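Local coordinates for protein ferredoxin component of dioxygenase (Sphingobium yanoikuyae, PDB 2I7F) that probably carries electrons on a Rieske-type [2Fe-2S] cluster, serving as the ferredoxin component of a biphenyl 2,3-dioxygenase system, at residues A28-N33 / M51-Y56. Sequence-based numbering, arbitrary orientation.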
ATOM      1  N   ALA A  28      -6.786   7.605  -0.545  1.00 17.31           N
ATOM      2  CA  ALA A  28      -6.725   6.456   0.350  1.00 17.62           C
ATOM      3  C   ALA A  28      -5.358   5.792   0.170  1.00 17.34           C
ATOM      4  O   ALA A  28      -4.890   5.659  -0.969  1.00 18.49           O
ATOM      5  CB  ALA A  28      -7.852   5.465   0.072  1.00 16.54           C
ATOM      6  N   LEU A  29      -4.733   5.383   1.285  1.00 17.16           N
ATOM      7  CA  LEU A  29      -3.385   4.794   1.306  1.00 16.79           C
ATOM      8  C   LEU A  29      -3.413   3.401   1.900  1.00 17.12           C
ATOM      9  O   LEU A  29      -4.279   3.098   2.684  1.00 16.73           O
ATOM     10  CB  LEU A  29      -2.431   5.650   2.120  1.00 17.68           C
ATOM     11  CG  LEU A  29      -2.166   7.101   1.648  1.00 14.95           C
ATOM     12  CD1 LEU A  29      -1.392   7.815   2.751  1.00 15.79           C
ATOM     13  CD2 LEU A  29      -1.437   7.148   0.327  1.00 13.47           C
ATOM     14  N   ALA A  30      -2.484   2.560   1.457  1.00 16.99           N
ATOM     15  CA  ALA A  30      -2.351   1.196   1.895  1.00 16.10           C
ATOM     16  C   ALA A  30      -0.957   1.090   2.450  1.00 16.74           C
ATOM     17  O   ALA A  30      -0.014   1.473   1.811  1.00 15.52           O
ATOM     18  CB  ALA A  30      -2.535   0.245   0.769  1.00 16.60           C
ATOM     19  N   VAL A  31      -0.841   0.528   3.647  1.00 17.18           N
ATOM     20  CA  VAL A  31       0.452   0.290   4.279  1.00 16.86           C
ATOM     21  C   VAL A  31       0.700  -1.222   4.446  1.00 18.15           C
ATOM     22  O   VAL A  31      -0.159  -1.957   4.937  1.00 17.90           O
ATOM     23  CB  VAL A  31       0.520   0.999   5.647  1.00 18.18           C
ATOM     24  CG1 VAL A  31       1.938   0.908   6.243  1.00 14.56           C
ATOM     25  CG2 VAL A  31       0.083   2.436   5.503  1.00 16.47           C
ATOM     26  N   TYR A  32       1.894  -1.666   4.023  1.00 17.67           N
ATOM     27  CA  TYR A  32       2.272  -3.056   4.006  1.00 17.20           C
ATOM     28  C   TYR A  32       3.573  -3.314   4.741  1.00 17.71           C
ATOM     29  O   TYR A  32       4.460  -2.465   4.777  1.00 16.27           O
ATOM     30  CB  TYR A  32       2.474  -3.566   2.592  1.00 16.48           C
ATOM     31  CG  TYR A  32       1.478  -3.144   1.570  1.00 15.45           C
ATOM     32  CD1 TYR A  32       1.544  -1.869   1.016  1.00 14.38           C
ATOM     33  CD2 TYR A  32       0.519  -4.019   1.077  1.00 15.49           C
ATOM     34  CE1 TYR A  32       0.704  -1.478   0.051  1.00 17.01           C
ATOM     35  CE2 TYR A  32      -0.371  -3.596   0.056  1.00 14.45           C
ATOM     36  CZ  TYR A  32      -0.257  -2.338  -0.451  1.00 15.78           C
ATOM     37  OH  TYR A  32      -1.110  -1.856  -1.454  1.00 18.02           O
ATOM     38  N   ASN A  33       3.679  -4.537   5.258  1.00 17.32           N
ATOM     39  CA  ASN A  33       4.894  -5.077   5.807  1.00 18.15           C
ATOM     40  C   ASN A  33       5.217  -6.312   4.955  1.00 18.94           C
ATOM     41  O   ASN A  33       4.439  -7.273   4.936  1.00 19.58           O
ATOM     42  CB  ASN A  33       4.668  -5.421   7.283  1.00 18.58           C
ATOM     43  CG  ASN A  33       5.765  -6.307   7.913  1.00 19.20           C
ATOM     44  OD1 ASN A  33       6.696  -6.766   7.265  1.00 20.98           O
ATOM     45  ND2 ASN A  33       5.607  -6.566   9.200  1.00 17.39           N
ATOM     46  N   MET A  51     -10.377  -1.652  -2.898  1.00 13.82           N
ATOM     47  CA  MET A  51      -9.212  -1.275  -2.084  1.00 14.25           C
ATOM     48  C   MET A  51      -8.262  -2.438  -1.979  1.00 14.28           C
ATOM     49  O   MET A  51      -8.676  -3.548  -1.625  1.00 15.03           O
ATOM     50  CB  MET A  51      -9.611  -0.829  -0.677  1.00 14.04           C
ATOM     51  CG  MET A  51     -10.351   0.548  -0.610  1.00 13.10           C
ATOM     52  SD  MET A  51      -9.501   1.915  -1.406  1.00 15.90           S
ATOM     53  CE  MET A  51     -10.664   3.224  -1.218  1.00 11.11           C
ATOM     54  N   LEU A  52      -6.985  -2.176  -2.239  1.00 14.31           N
ATOM     55  CA  LEU A  52      -5.987  -3.222  -2.188  1.00 15.37           C
ATOM     56  C   LEU A  52      -5.815  -3.841  -0.790  1.00 16.11           C
ATOM     57  O   LEU A  52      -5.557  -5.028  -0.681  1.00 16.88           O
ATOM     58  CB  LEU A  52      -4.664  -2.737  -2.743  1.00 15.08           C
ATOM     59  CG  LEU A  52      -4.643  -2.356  -4.203  1.00 14.70           C
ATOM     60  CD1 LEU A  52      -3.265  -1.782  -4.461  1.00 10.54           C
ATOM     61  CD2 LEU A  52      -4.963  -3.605  -5.114  1.00  8.63           C
ATOM     62  N   THR A  53      -6.057  -3.066   0.268  1.00 16.61           N
ATOM     63  CA  THR A  53      -5.961  -3.587   1.649  1.00 15.71           C
ATOM     64  C   THR A  53      -7.048  -4.645   1.929  1.00 15.89           C
ATOM     65  O   THR A  53      -6.887  -5.429   2.870  1.00 15.75           O
ATOM     66  CB  THR A  53      -6.065  -2.472   2.706  1.00 16.43           C
ATOM     67  OG1 THR A  53      -7.312  -1.790   2.524  1.00 14.96           O
ATOM     68  CG2 THR A  53      -4.882  -1.517   2.619  1.00 14.87           C
ATOM     69  N   ASP A  54      -8.109  -4.688   1.110  1.00 14.89           N
ATOM     70  CA  ASP A  54      -9.123  -5.770   1.146  1.00 16.14           C
ATOM     71  C   ASP A  54      -8.769  -6.998   0.277  1.00 15.28           C
ATOM     72  O   ASP A  54      -9.563  -7.946   0.152  1.00 14.42           O
ATOM     73  CB  ASP A  54     -10.512  -5.268   0.690  1.00 16.29           C
ATOM     74  CG  ASP A  54     -11.136  -4.265   1.648  1.00 18.86           C
ATOM     75  OD1 ASP A  54     -10.852  -4.330   2.852  1.00 17.19           O
ATOM     76  OD2 ASP A  54     -11.899  -3.405   1.182  1.00 18.75           O
ATOM     77  N   GLY A  55      -7.631  -6.974  -0.389  1.00 16.50           N
ATOM     78  CA  GLY A  55      -7.183  -8.141  -1.157  1.00 16.60           C
ATOM     79  C   GLY A  55      -6.225  -8.971  -0.357  1.00 17.41           C
ATOM     80  O   GLY A  55      -6.350  -9.093   0.869  1.00 17.36           O
ATOM     81  N   TYR A  56      -5.251  -9.539  -1.061  1.00 17.99           N
ATOM     82  CA  TYR A  56      -4.481 -10.673  -0.575  1.00 18.34           C
ATOM     83  C   TYR A  56      -3.013 -10.419  -0.837  1.00 18.31           C
ATOM     84  O   TYR A  56      -2.587 -10.314  -1.976  1.00 16.85           O
ATOM     85  CB  TYR A  56      -4.943 -11.949  -1.275  1.00 18.71           C
ATOM     86  CG  TYR A  56      -6.451 -12.070  -1.230  1.00 19.20           C
ATOM     87  CD1 TYR A  56      -7.113 -12.561  -0.091  1.00 19.66           C
ATOM     88  CD2 TYR A  56      -7.226 -11.643  -2.312  1.00 20.02           C
ATOM     89  CE1 TYR A  56      -8.505 -12.613  -0.053  1.00 20.95           C
ATOM     90  CE2 TYR A  56      -8.611 -11.701  -2.279  1.00 20.22           C
ATOM     91  CZ  TYR A  56      -9.240 -12.159  -1.158  1.00 20.35           C
ATOM     92  OH  TYR A  56     -10.594 -12.226  -1.196  1.00 21.16           O
TER
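A30 meets T53 where strand 29-34 passes the short 3-10 turn 52-54: CB of A30 lies 3.5 Å from CG2 of T53, a tight methyl-to-methyl contact at the closest pairing of the two backbones. Two further contacts, at A28 and Y32, extend the interface along the strand. Toward its start, the CB of A28 touches the terminal methyl CE of M51 at 3.8 Å; the M51 chain bends at chi2 (-53°), which brings its thioether end back to the strand. Further on, the hydroxyl of Y32 reaches L52, with OH 3.7 Å from CD1 and 3.9 Å from CB of that leucine. No hydrogen bond links the segments, and the interface is small, 210 Å² in all.

The polar ends are held from outside. Y32 OH is hydrogen-bonded to T41 OG1, which probably helps hold the phenol end beside L52. With chi1 at 58°, OG1 of T53 lies between the backbone N and the carbonyl carbon, where it hydrogen-bonds to N43 OD1, while CG2 stands anti to the carbonyl carbon and faces A30. The turn itself is closed by D54 N to M51 O at 3.0 Å and G55 N to L52 O at 2.9 Å.

L52 also packs near the cluster ligands C45 and C64, so this contact joins the cluster-binding part of the Rieske fold to its larger antiparallel sheet, where strand 29-34 runs between strands 37-42 and 19-21.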